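PDB 2DQ0: seryl-tRNA synthetase from Pyrococcus horikoshii, which probably attaches L-serine, activated with ATP as seryl-adenylate, to tRNA(Ser) and to tRNA(Sec), working as a homodimer of class II synthetase subunits. Local coordinates for residues A[320-331]-A[403-413]; A[250-261]-A[273-283]. All coordinates share one frame; numbering follows the deposited sequence.

Interaction 1. Residues A[320-331]-A[403-413]. With SSA (5'-O-(N-(L-seryl)-sulfamoyl)adenosine), chain G; SO4 (sulfate ion), chain E.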
loop_
_atom_site.group_PDB
_atom_site.type_symbol
_atom_site.label_atom_id
_atom_site.label_comp_id
_atom_site.label_asym_id
_atom_site.label_seq_id
_atom_site.Cartn_x
_atom_site.Cartn_y
_atom_site.Cartn_z
ATOM N N HIS A 320 13.484 -14.214 21.486
ATOM C CA HIS A 320 12.702 -13.082 21.948
ATOM C C HIS A 320 13.675 -12.081 22.529
ATOM O O HIS A 320 13.681 -10.892 22.203
ATOM C CB HIS A 320 11.734 -13.521 23.050
ATOM C CG HIS A 320 10.792 -12.445 23.492
ATOM N ND1 HIS A 320 10.061 -12.527 24.657
ATOM C CD2 HIS A 320 10.429 -11.279 22.904
ATOM C CE1 HIS A 320 9.288 -11.460 24.766
ATOM N NE2 HIS A 320 9.494 -10.686 23.715
ATOM N N GLU A 321 14.521 -12.590 23.397
ATOM C CA GLU A 321 15.484 -11.757 24.052
ATOM C C GLU A 321 16.474 -11.116 23.081
ATOM O O GLU A 321 16.965 -10.019 23.335
ATOM C CB GLU A 321 16.193 -12.591 25.106
ATOM C CG GLU A 321 16.438 -11.840 26.376
ATOM C CD GLU A 321 15.174 -11.280 26.984
ATOM O OE1 GLU A 321 14.265 -12.074 27.323
ATOM O OE2 GLU A 321 15.103 -10.036 27.124
ATOM N N LYS A 322 16.770 -11.779 21.965
ATOM C CA LYS A 322 17.720 -11.201 21.016
ATOM C C LYS A 322 17.108 -10.117 20.124
ATOM O O LYS A 322 17.751 -9.085 19.866
ATOM C CB LYS A 322 18.324 -12.264 20.107
ATOM C CG LYS A 322 19.176 -13.318 20.774
ATOM C CD LYS A 322 19.690 -14.269 19.693
ATOM C CE LYS A 322 20.292 -15.532 20.267
ATOM N NZ LYS A 322 20.495 -16.575 19.215
ATOM N N ILE A 323 15.879 -10.334 19.649
ATOM C CA ILE A 323 15.288 -9.337 18.781
ATOM C C ILE A 323 15.063 -8.004 19.473
ATOM O O ILE A 323 15.320 -6.948 18.866
ATOM C CB ILE A 323 13.992 -9.834 18.101
ATOM C CG1 ILE A 323 12.881 -10.036 19.115
ATOM C CG2 ILE A 323 14.279 -11.113 17.333
ATOM C CD1 ILE A 323 11.690 -10.768 18.513
ATOM N N ILE A 324 14.615 -8.021 20.727
ATOM C CA ILE A 324 14.421 -6.754 21.444
ATOM C C ILE A 324 15.769 -6.019 21.578
ATOM O O ILE A 324 15.825 -4.790 21.500
ATOM C CB ILE A 324 13.780 -6.959 22.861
ATOM C CG1 ILE A 324 13.505 -5.607 23.526
ATOM C CG2 ILE A 324 14.704 -7.766 23.752
ATOM C CD1 ILE A 324 12.464 -4.742 22.837
ATOM N N ARG A 325 16.853 -6.776 21.747
ATOM C CA ARG A 325 18.176 -6.178 21.872
ATOM C C ARG A 325 18.593 -5.646 20.515
ATOM O O ARG A 325 19.330 -4.656 20.412
ATOM C CB ARG A 325 19.204 -7.204 22.348
ATOM C CG ARG A 325 18.916 -7.837 23.704
ATOM C CD ARG A 325 19.410 -6.989 24.860
ATOM N NE ARG A 325 19.082 -7.576 26.163
ATOM C CZ ARG A 325 19.430 -7.029 27.329
ATOM N NH1 ARG A 325 20.117 -5.885 27.355
ATOM N NH2 ARG A 325 19.089 -7.619 28.472
ATOM N N ASN A 326 18.136 -6.317 19.466
ATOM C CA ASN A 326 18.468 -5.879 18.115
ATOM C C ASN A 326 17.846 -4.517 17.892
ATOM O O ASN A 326 18.485 -3.650 17.308
ATOM C CB ASN A 326 17.959 -6.875 17.068
ATOM C CG ASN A 326 18.821 -8.122 16.976
ATOM O OD1 ASN A 326 18.464 -9.078 16.302
ATOM N ND2 ASN A 326 19.957 -8.113 17.655
ATOM N N ALA A 327 16.608 -4.321 18.363
ATOM C CA ALA A 327 15.946 -3.016 18.216
ATOM C C ALA A 327 16.611 -1.995 19.132
ATOM O O ALA A 327 16.812 -0.854 18.736
ATOM C CB ALA A 327 14.483 -3.110 18.540
ATOM N N GLU A 328 16.961 -2.404 20.351
ATOM C CA GLU A 328 17.634 -1.495 21.292
ATOM C C GLU A 328 18.918 -0.924 20.706
ATOM O O GLU A 328 19.220 0.251 20.909
ATOM C CB GLU A 328 17.981 -2.204 22.611
ATOM C CG GLU A 328 16.797 -2.525 23.474
ATOM C CD GLU A 328 17.177 -3.124 24.803
ATOM O OE1 GLU A 328 17.853 -2.433 25.596
ATOM O OE2 GLU A 328 16.787 -4.285 25.058
ATOM N N GLU A 329 19.674 -1.756 19.984
ATOM C CA GLU A 329 20.931 -1.307 19.395
ATOM C C GLU A 329 20.721 -0.200 18.402
ATOM O O GLU A 329 21.491 0.767 18.371
ATOM C CB GLU A 329 21.657 -2.454 18.704
ATOM C CG GLU A 329 22.476 -3.334 19.628
ATOM C CD GLU A 329 23.122 -4.493 18.881
ATOM O OE1 GLU A 329 23.704 -4.238 17.805
ATOM O OE2 GLU A 329 23.055 -5.650 19.361
ATOM N N LEU A 330 19.680 -0.333 17.583
ATOM C CA LEU A 330 19.407 0.679 16.578
ATOM C C LEU A 330 19.154 2.031 17.205
ATOM O O LEU A 330 19.740 3.037 16.788
ATOM C CB LEU A 330 18.211 0.283 15.714
ATOM C CG LEU A 330 18.461 -0.962 14.876
ATOM C CD1 LEU A 330 17.177 -1.349 14.170
ATOM C CD2 LEU A 330 19.596 -0.696 13.892
ATOM N N PHE A 331 18.291 2.066 18.214
ATOM C CA PHE A 331 17.997 3.335 18.849
ATOM C C PHE A 331 19.167 3.905 19.623
ATOM O O PHE A 331 19.282 5.123 19.769
ATOM C CB PHE A 331 16.730 3.216 19.686
ATOM C CG PHE A 331 15.486 3.167 18.841
ATOM C CD1 PHE A 331 14.785 4.351 18.538
ATOM C CD2 PHE A 331 15.068 1.949 18.259
ATOM C CE1 PHE A 331 13.689 4.331 17.665
ATOM C CE2 PHE A 331 13.981 1.908 17.386
ATOM C CZ PHE A 331 13.277 3.107 17.081
ATOM N N LEU A 403 8.173 -15.397 16.218
ATOM C CA LEU A 403 8.430 -14.168 16.938
ATOM C C LEU A 403 8.508 -13.006 15.953
ATOM O O LEU A 403 8.760 -13.203 14.759
ATOM C CB LEU A 403 9.734 -14.260 17.732
ATOM C CG LEU A 403 9.721 -15.208 18.929
ATOM C CD1 LEU A 403 10.062 -16.626 18.476
ATOM C CD2 LEU A 403 10.731 -14.726 19.936
ATOM N N ASN A 404 8.251 -11.798 16.445
ATOM C CA ASN A 404 8.351 -10.617 15.602
ATOM C C ASN A 404 8.742 -9.433 16.456
ATOM O O ASN A 404 8.525 -9.401 17.673
ATOM C CB ASN A 404 7.038 -10.345 14.853
ATOM C CG ASN A 404 5.915 -9.925 15.769
ATOM O OD1 ASN A 404 5.886 -8.799 16.259
ATOM N ND2 ASN A 404 4.978 -10.827 16.001
ATOM N N SER A 405 9.358 -8.464 15.814
ATOM C CA SER A 405 9.780 -7.282 16.515
ATOM C C SER A 405 10.086 -6.175 15.553
ATOM O O SER A 405 10.646 -6.374 14.470
ATOM C CB SER A 405 11.028 -7.568 17.344
ATOM O OG SER A 405 11.511 -6.401 17.990
ATOM N N THR A 406 9.706 -4.986 15.961
ATOM C CA THR A 406 9.990 -3.828 15.159
ATOM C C THR A 406 11.505 -3.696 15.114
ATOM O O THR A 406 12.179 -3.973 16.107
ATOM C CB THR A 406 9.462 -2.553 15.842
ATOM O OG1 THR A 406 8.123 -2.772 16.289
ATOM C CG2 THR A 406 9.511 -1.366 14.883
ATOM N N ALA A 407 12.043 -3.314 13.964
ATOM C CA ALA A 407 13.468 -3.004 13.894
ATOM C C ALA A 407 13.295 -1.484 13.947
ATOM O O ALA A 407 13.698 -0.837 14.896
ATOM C CB ALA A 407 14.073 -3.428 12.576
ATOM N N ILE A 408 12.657 -0.921 12.932
ATOM C CA ILE A 408 12.376 0.513 12.924
ATOM C C ILE A 408 11.089 0.859 12.181
ATOM O O ILE A 408 10.908 0.521 11.010
ATOM C CB ILE A 408 13.471 1.343 12.249
ATOM C CG1 ILE A 408 14.729 1.364 13.103
ATOM C CG2 ILE A 408 12.962 2.782 12.028
ATOM C CD1 ILE A 408 15.877 2.209 12.479
ATOM N N ALA A 409 10.181 1.525 12.866
ATOM C CA ALA A 409 8.971 1.961 12.202
ATOM C C ALA A 409 9.384 3.429 12.009
ATOM O O ALA A 409 9.500 4.175 12.979
ATOM C CB ALA A 409 7.770 1.807 13.138
ATOM N N THR A 410 9.646 3.824 10.766
ATOM C CA THR A 410 10.128 5.183 10.468
ATOM C C THR A 410 9.295 6.327 11.032
ATOM O O THR A 410 9.845 7.313 11.508
ATOM C CB THR A 410 10.303 5.414 8.946
ATOM O OG1 THR A 410 9.026 5.436 8.313
ATOM C CG2 THR A 410 11.123 4.314 8.324
ATOM N N SER A 411 7.976 6.204 10.961
ATOM C CA SER A 411 7.071 7.227 11.484
ATOM C C SER A 411 7.555 7.717 12.866
ATOM O O SER A 411 7.981 8.862 13.031
ATOM C CB SER A 411 5.664 6.637 11.620
ATOM O OG SER A 411 5.725 5.386 12.316
ATOM N N ARG A 412 7.502 6.832 13.850
ATOM C CA ARG A 412 7.908 7.200 15.194
ATOM C C ARG A 412 9.388 7.383 15.413
ATOM O O ARG A 412 9.781 8.020 16.386
ATOM C CB ARG A 412 7.345 6.205 16.193
ATOM C CG ARG A 412 5.832 6.192 16.091
ATOM C CD ARG A 412 5.202 5.430 17.180
ATOM N NE ARG A 412 3.772 5.623 17.140
ATOM C CZ ARG A 412 2.920 5.031 17.960
ATOM N NH1 ARG A 412 1.621 5.286 17.843
ATOM N NH2 ARG A 412 3.369 4.188 18.889
ATOM N N ALA A 413 10.216 6.835 14.528
ATOM C CA ALA A 413 11.653 7.009 14.674
ATOM C C ALA A 413 11.927 8.480 14.303
ATOM O O ALA A 413 12.740 9.187 14.926
ATOM C CB ALA A 413 12.382 6.078 13.734
HETATM N N10 SSA G . 4.586 -6.731 13.972
HETATM C CA SSA G . 4.691 -6.060 15.280
HETATM C CB SSA G . 6.123 -5.732 15.608
HETATM O OG SSA G . 6.634 -4.662 14.806
HETATM C C9 SSA G . 3.898 -4.761 15.359
HETATM O O9 SSA G . 3.358 -4.286 14.364
HETATM N N8 SSA G . 3.807 -4.184 16.564
HETATM S S1 SSA G . 3.035 -2.785 16.736
HETATM O O1S SSA G . 1.655 -3.054 16.357
HETATM O O2S SSA G . 3.349 -2.316 18.080
HETATM O "O5'" SSA G . 3.696 -1.856 15.659
HETATM C "C5'" SSA G . 5.093 -1.635 15.700
HETATM C "C4'" SSA G . 5.425 -0.176 15.739
HETATM O "O4'" SSA G . 4.944 0.489 14.556
HETATM C "C3'" SSA G . 4.863 0.657 16.874
HETATM O "O3'" SSA G . 5.615 0.434 18.049
HETATM C "C2'" SSA G . 5.128 2.044 16.316
HETATM O "O2'" SSA G . 6.481 2.431 16.338
HETATM C "C1'" SSA G . 4.670 1.849 14.864
HETATM N N9 SSA G . 3.239 2.047 14.655
HETATM C C8 SSA G . 2.179 1.210 14.967
HETATM N N7 SSA G . 1.011 1.701 14.644
HETATM C C5 SSA G . 1.312 2.941 14.089
HETATM C C6 SSA G . 0.500 3.978 13.557
HETATM N N6 SSA G . -0.826 3.907 13.500
HETATM N N1 SSA G . 1.121 5.095 13.065
HETATM C C2 SSA G . 2.470 5.156 13.116
HETATM N N3 SSA G . 3.340 4.242 13.602
HETATM C C4 SSA G . 2.687 3.160 14.086
HETATM S S SO4 E . 0.562 4.326 21.780
HETATM O O1 SO4 E . -0.124 3.513 20.745
HETATM O O2 SO4 E . -0.128 4.179 23.082
HETATM O O3 SO4 E . 0.528 5.743 21.381
HETATM O O4 SO4 E . 1.968 3.887 21.921
#

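Interaction 2. Residues A[250-261]-A[273-283]. With SSA (5'-O-(N-(L-seryl)-sulfamoyl)adenosine), chain G.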
loop_
_atom_site.group_PDB
_atom_site.type_symbol
_atom_site.label_atom_id
_atom_site.label_comp_id
_atom_site.label_asym_id
_atom_site.label_seq_id
_atom_site.Cartn_x
_atom_site.Cartn_y
_atom_site.Cartn_z
ATOM N N ILE A 250 -1.864 -5.068 4.426
ATOM C CA ILE A 250 -1.168 -5.516 5.613
ATOM C C ILE A 250 -0.917 -4.383 6.589
ATOM O O ILE A 250 -0.646 -3.256 6.191
ATOM C CB ILE A 250 0.175 -6.189 5.247
ATOM C CG1 ILE A 250 1.088 -5.200 4.536
ATOM C CG2 ILE A 250 -0.066 -7.372 4.306
ATOM C CD1 ILE A 250 2.471 -5.744 4.339
ATOM N N PRO A 251 -1.060 -4.663 7.891
ATOM C CA PRO A 251 -0.839 -3.674 8.952
ATOM C C PRO A 251 0.590 -3.725 9.453
ATOM O O PRO A 251 0.990 -2.930 10.286
ATOM C CB PRO A 251 -1.837 -4.096 10.030
ATOM C CG PRO A 251 -1.851 -5.579 9.886
ATOM C CD PRO A 251 -1.899 -5.776 8.385
ATOM N N THR A 252 1.355 -4.667 8.924
ATOM C CA THR A 252 2.748 -4.876 9.309
ATOM C C THR A 252 3.275 -6.015 8.455
ATOM O O THR A 252 2.514 -6.916 8.116
ATOM C CB THR A 252 2.873 -5.303 10.787
ATOM O OG1 THR A 252 4.090 -6.031 10.966
ATOM C CG2 THR A 252 1.715 -6.167 11.201
ATOM N N ALA A 253 4.563 -5.982 8.111
ATOM C CA ALA A 253 5.155 -7.022 7.277
ATOM C C ALA A 253 5.077 -8.346 8.018
ATOM O O ALA A 253 5.160 -9.411 7.411
ATOM C CB ALA A 253 6.613 -6.682 6.937
ATOM N N GLU A 254 4.922 -8.259 9.338
ATOM C CA GLU A 254 4.788 -9.433 10.199
ATOM C C GLU A 254 3.805 -10.465 9.609
ATOM O O GLU A 254 4.155 -11.646 9.447
ATOM C CB GLU A 254 4.288 -9.007 11.582
ATOM C CG GLU A 254 4.172 -10.128 12.590
ATOM C CD GLU A 254 3.183 -9.833 13.698
ATOM O OE1 GLU A 254 3.099 -8.659 14.127
ATOM O OE2 GLU A 254 2.502 -10.785 14.155
ATOM N N HIS A 255 2.588 -10.016 9.291
ATOM C CA HIS A 255 1.550 -10.900 8.739
ATOM C C HIS A 255 1.926 -11.653 7.464
ATOM O O HIS A 255 1.764 -12.866 7.420
ATOM C CB HIS A 255 0.239 -10.140 8.524
ATOM C CG HIS A 255 -0.332 -9.560 9.779
ATOM N ND1 HIS A 255 0.263 -9.729 11.016
ATOM C CD2 HIS A 255 -1.468 -8.857 10.000
ATOM C CE1 HIS A 255 -0.488 -9.161 11.943
ATOM N NE2 HIS A 255 -1.544 -8.627 11.352
ATOM N N PRO A 256 2.392 -10.956 6.399
ATOM C CA PRO A 256 2.767 -11.696 5.176
ATOM C C PRO A 256 4.009 -12.569 5.421
ATOM O O PRO A 256 4.187 -13.615 4.786
ATOM C CB PRO A 256 3.015 -10.588 4.146
ATOM C CG PRO A 256 3.348 -9.389 4.983
ATOM C CD PRO A 256 2.392 -9.503 6.145
ATOM N N LEU A 257 4.857 -12.132 6.349
ATOM C CA LEU A 257 6.048 -12.885 6.722
ATOM C C LEU A 257 5.647 -14.198 7.410
ATOM O O LEU A 257 6.331 -15.207 7.263
ATOM C CB LEU A 257 6.913 -12.074 7.675
ATOM C CG LEU A 257 8.257 -11.546 7.194
ATOM C CD1 LEU A 257 8.463 -11.791 5.700
ATOM C CD2 LEU A 257 8.329 -10.067 7.561
ATOM N N ALA A 258 4.552 -14.191 8.166
ATOM C CA ALA A 258 4.108 -15.415 8.828
ATOM C C ALA A 258 3.341 -16.306 7.842
ATOM O O ALA A 258 3.491 -17.524 7.846
ATOM C CB ALA A 258 3.233 -15.090 10.035
ATOM N N GLY A 259 2.520 -15.712 6.993
ATOM C CA GLY A 259 1.797 -16.526 6.042
ATOM C C GLY A 259 2.740 -17.155 5.025
ATOM O O GLY A 259 2.399 -18.156 4.397
ATOM N N MET A 260 3.927 -16.578 4.869
ATOM C CA MET A 260 4.918 -17.076 3.912
ATOM C C MET A 260 5.139 -18.597 3.921
ATOM O O MET A 260 5.348 -19.203 2.877
ATOM C CB MET A 260 6.262 -16.366 4.136
ATOM C CG MET A 260 7.397 -16.838 3.232
ATOM S SD MET A 260 8.967 -15.978 3.570
ATOM C CE MET A 260 9.305 -15.306 1.998
ATOM N N HIS A 261 5.104 -19.208 5.099
ATOM C CA HIS A 261 5.308 -20.644 5.208
ATOM C C HIS A 261 4.077 -21.381 5.728
ATOM O O HIS A 261 4.191 -22.442 6.333
ATOM C CB HIS A 261 6.509 -20.937 6.112
ATOM C CG HIS A 261 7.821 -20.530 5.521
ATOM N ND1 HIS A 261 8.353 -21.136 4.401
ATOM C CD2 HIS A 261 8.712 -19.580 5.896
ATOM C CE1 HIS A 261 9.516 -20.575 4.111
ATOM N NE2 HIS A 261 9.757 -19.629 5.003
ATOM N N LEU A 273 14.557 -19.655 10.974
ATOM C CA LEU A 273 14.431 -18.941 9.709
ATOM C C LEU A 273 14.383 -17.485 10.138
ATOM O O LEU A 273 13.512 -17.094 10.907
ATOM C CB LEU A 273 13.133 -19.315 8.997
ATOM C CG LEU A 273 12.942 -20.776 8.578
ATOM C CD1 LEU A 273 11.639 -20.914 7.798
ATOM C CD2 LEU A 273 14.100 -21.225 7.720
ATOM N N LEU A 274 15.326 -16.688 9.663
ATOM C CA LEU A 274 15.361 -15.288 10.055
ATOM C C LEU A 274 15.014 -14.306 8.934
ATOM O O LEU A 274 15.727 -14.174 7.934
ATOM C CB LEU A 274 16.734 -14.950 10.632
ATOM C CG LEU A 274 17.235 -15.952 11.680
ATOM C CD1 LEU A 274 18.706 -15.660 11.909
ATOM C CD2 LEU A 274 16.425 -15.887 12.999
ATOM N N TYR A 275 13.906 -13.601 9.114
ATOM C CA TYR A 275 13.501 -12.633 8.118
ATOM C C TYR A 275 13.452 -11.197 8.614
ATOM O O TYR A 275 13.072 -10.914 9.747
ATOM C CB TYR A 275 12.132 -13.016 7.557
ATOM C CG TYR A 275 12.130 -14.337 6.841
ATOM C CD1 TYR A 275 12.820 -14.502 5.643
ATOM C CD2 TYR A 275 11.416 -15.419 7.345
ATOM C CE1 TYR A 275 12.796 -15.710 4.959
ATOM C CE2 TYR A 275 11.378 -16.630 6.672
ATOM C CZ TYR A 275 12.068 -16.769 5.478
ATOM O OH TYR A 275 11.997 -17.962 4.804
ATOM N N VAL A 276 13.866 -10.292 7.747
ATOM C CA VAL A 276 13.775 -8.880 8.039
ATOM C C VAL A 276 13.068 -8.266 6.835
ATOM O O VAL A 276 13.646 -8.141 5.757
ATOM C CB VAL A 276 15.151 -8.221 8.261
ATOM C CG1 VAL A 276 16.149 -8.614 7.147
ATOM C CG2 VAL A 276 14.963 -6.725 8.333
ATOM N N GLY A 277 11.798 -7.919 7.016
ATOM C CA GLY A 277 11.041 -7.331 5.930
ATOM C C GLY A 277 10.920 -5.822 6.016
ATOM O O GLY A 277 11.120 -5.222 7.086
ATOM N N VAL A 278 10.616 -5.213 4.868
ATOM C CA VAL A 278 10.394 -3.770 4.745
ATOM C C VAL A 278 9.055 -3.706 4.051
ATOM O O VAL A 278 8.787 -4.502 3.152
ATOM C CB VAL A 278 11.346 -3.044 3.756
ATOM C CG1 VAL A 278 11.426 -1.570 4.115
ATOM C CG2 VAL A 278 12.673 -3.692 3.723
ATOM N N SER A 279 8.218 -2.760 4.446
ATOM C CA SER A 279 6.937 -2.627 3.787
ATOM C C SER A 279 6.147 -1.475 4.333
ATOM O O SER A 279 6.367 -1.044 5.457
ATOM C CB SER A 279 6.091 -3.889 3.972
ATOM O OG SER A 279 5.275 -3.787 5.129
ATOM N N PRO A 280 5.250 -0.919 3.514
ATOM C CA PRO A 280 4.472 0.170 4.086
ATOM C C PRO A 280 3.467 -0.592 4.967
ATOM O O PRO A 280 3.343 -1.814 4.853
ATOM C CB PRO A 280 3.841 0.843 2.855
ATOM C CG PRO A 280 3.764 -0.265 1.848
ATOM C CD PRO A 280 5.067 -1.004 2.055
ATOM N N CYS A 281 2.789 0.111 5.866
ATOM C CA CYS A 281 1.810 -0.510 6.754
ATOM C C CYS A 281 0.553 0.319 6.763
ATOM O O CYS A 281 0.621 1.551 6.816
ATOM C CB CYS A 281 2.354 -0.599 8.182
ATOM S SG CYS A 281 3.882 -1.542 8.348
ATOM N N PHE A 282 -0.596 -0.349 6.742
ATOM C CA PHE A 282 -1.870 0.352 6.731
ATOM C C PHE A 282 -2.743 -0.083 7.877
ATOM O O PHE A 282 -2.968 -1.275 8.073
ATOM C CB PHE A 282 -2.600 0.103 5.406
ATOM C CG PHE A 282 -1.740 0.293 4.204
ATOM C CD1 PHE A 282 -0.928 -0.746 3.744
ATOM C CD2 PHE A 282 -1.699 1.519 3.548
ATOM C CE1 PHE A 282 -0.087 -0.567 2.649
ATOM C CE2 PHE A 282 -0.855 1.715 2.440
ATOM C CZ PHE A 282 -0.048 0.670 1.992
ATOM N N ARG A 283 -3.226 0.888 8.644
ATOM C CA ARG A 283 -4.101 0.577 9.765
ATOM C C ARG A 283 -5.219 1.602 9.855
ATOM O O ARG A 283 -5.032 2.792 9.627
ATOM C CB ARG A 283 -3.332 0.511 11.100
ATOM C CG ARG A 283 -1.837 0.480 10.976
ATOM C CD ARG A 283 -1.187 -0.802 11.432
ATOM N NE ARG A 283 -0.947 -0.857 12.867
ATOM C CZ ARG A 283 0.031 -1.569 13.425
ATOM N NH1 ARG A 283 0.861 -2.268 12.669
ATOM N NH2 ARG A 283 0.168 -1.622 14.740
HETATM N N10 SSA G . 4.586 -6.731 13.972
HETATM C CA SSA G . 4.691 -6.060 15.280
HETATM C CB SSA G . 6.123 -5.732 15.608
HETATM O OG SSA G . 6.634 -4.662 14.806
HETATM C C9 SSA G . 3.898 -4.761 15.359
HETATM O O9 SSA G . 3.358 -4.286 14.364
HETATM N N8 SSA G . 3.807 -4.184 16.564
HETATM S S1 SSA G . 3.035 -2.785 16.736
HETATM O O1S SSA G . 1.655 -3.054 16.357
HETATM O O2S SSA G . 3.349 -2.316 18.080
HETATM O "O5'" SSA G . 3.696 -1.856 15.659
HETATM C "C5'" SSA G . 5.093 -1.635 15.700
HETATM C "C4'" SSA G . 5.425 -0.176 15.739
HETATM O "O4'" SSA G . 4.944 0.489 14.556
HETATM C "C3'" SSA G . 4.863 0.657 16.874
HETATM O "O3'" SSA G . 5.615 0.434 18.049
HETATM C "C2'" SSA G . 5.128 2.044 16.316
HETATM O "O2'" SSA G . 6.481 2.431 16.338
HETATM C "C1'" SSA G . 4.670 1.849 14.864
HETATM N N9 SSA G . 3.239 2.047 14.655
HETATM C C8 SSA G . 2.179 1.210 14.967
HETATM N N7 SSA G . 1.011 1.701 14.644
HETATM C C5 SSA G . 1.312 2.941 14.089
HETATM C C6 SSA G . 0.500 3.978 13.557
HETATM N N6 SSA G . -0.826 3.907 13.500
HETATM N N1 SSA G . 1.121 5.095 13.065
HETATM C C2 SSA G . 2.470 5.156 13.116
HETATM N N3 SSA G . 3.340 4.242 13.602
HETATM C C4 SSA G . 2.687 3.160 14.086
HETATM O O HOH W 1 6.432 -3.642 7.727
#

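Interaction 1. Residues A[320-331]-A[403-413]
I323 presses onto S405 along its whole length. I323 CB lies 3.8 Å from S405 CB; I323 CG1, placed between the backbone N and the carbonyl carbon (chi1 67°), keeps to the same S405 CB; and I323 CD1 ends 3.5 Å from S405 CB while also reaching N404 O and L403 CB. One turn back, L403 CD2 sits against the backbone of H320, and further on A327 CB comes to 3.5 Å from T406 O. L330 CD1 packs on I408 CG1 at 3.8 Å, where A407 and I408 form a classic beta bulge facing V305. The F331 ring turns its edge to A407 O, CE2 being 3.7 Å away. The ligand lies on the other side: T406 OG1 on the strand gives a hydrogen bond to SSA OG (2.8 Å), and S411 OG on the helix that follows gives one to SSA N3 (2.9 Å). R412 lays a guanidinium face over SSA C4 and donates to the backbone carbonyls of F297 and E370. With an alanine here, the adenine would probably lose this cover and both carbonyls their donor. A strand running into a helix that carries an adenine-stacking arginine is motif 3 of class II synthetases.

Interaction 2. Residues A[250-261]-A[273-283]
M260 runs out extended (chi1 178°, chi2 likewise anti), which carries SD over a face of the Y275 ring, 4.1 Å from its centroid, in a Met-aromatic contact; the bend at the last torsion only turns CE. Y275 sends its OH to the edge of the H261 ring, where OH and H261 NE2 share a nearly straight hydrogen bond of 2.8 Å (172°); the two rings meet rim to rim, neither over the other. L257 fills the next step, its CG against Y275 CB and its CD2 beside G277. Then a water takes over: it accepts from A253 N and donates to S279 OG (2.8 Å), while S279 OG itself donates a hydrogen bond to P280 O. Past it, C281 SG rests on T252 CA, and F282 N donates to I250 O (3.0 Å), in the plane of that carbonyl.

R283 closes the row. Bends at chi2 (-114°) and chi3 bring its guanidinium back across P251, so that NH1 meets P251 O, doubtfully close as modelled, while NH2 reaches SSA O1S at 2.6 Å, and one face lies over SSA C8. The seryl end is held from the other segment: E254 OE1 takes up SSA N10, at a modelled distance too short to trust, and T252 OG1 takes a weak bond from the same nitrogen. T252 OG1 also accepts from E254 N (2.9 Å), a capping bond that fixes the turn into helix 254-259. M260 also packs on Y187 of the second subunit. T252 and E254, with A253 between them, match the TXE serine-recognition motif of seryl-tRNA synthetases, here braced against the first strand of class II motif 2, whose arginine holds the sulfamoyl group where an adenylate would carry its phosphate.

Both contacts are buried in the catalytic core and meet at one ligand, with strand 301-311 lying between strands 273-282 and 398-406 and pairing antiparallel with each. Interaction 1 backs that sheet with helix 316-333 and is almost wholly apolar, several of its polar groups, such as T406 and S411, turning to the ligand instead. Interaction 2 is more polar, tied by direct hydrogen bonds and a water, and it extends from the pocket to the dimer interface. Their pocket faces are complementary: residues 403-413 hold the seryl hydroxyl and, through S411 and R412, the adenine; 250-261 holds the seryl amine; R283 holds the sulfamoyl group and also lies on the adenine. The two touch where N404 packs against E254.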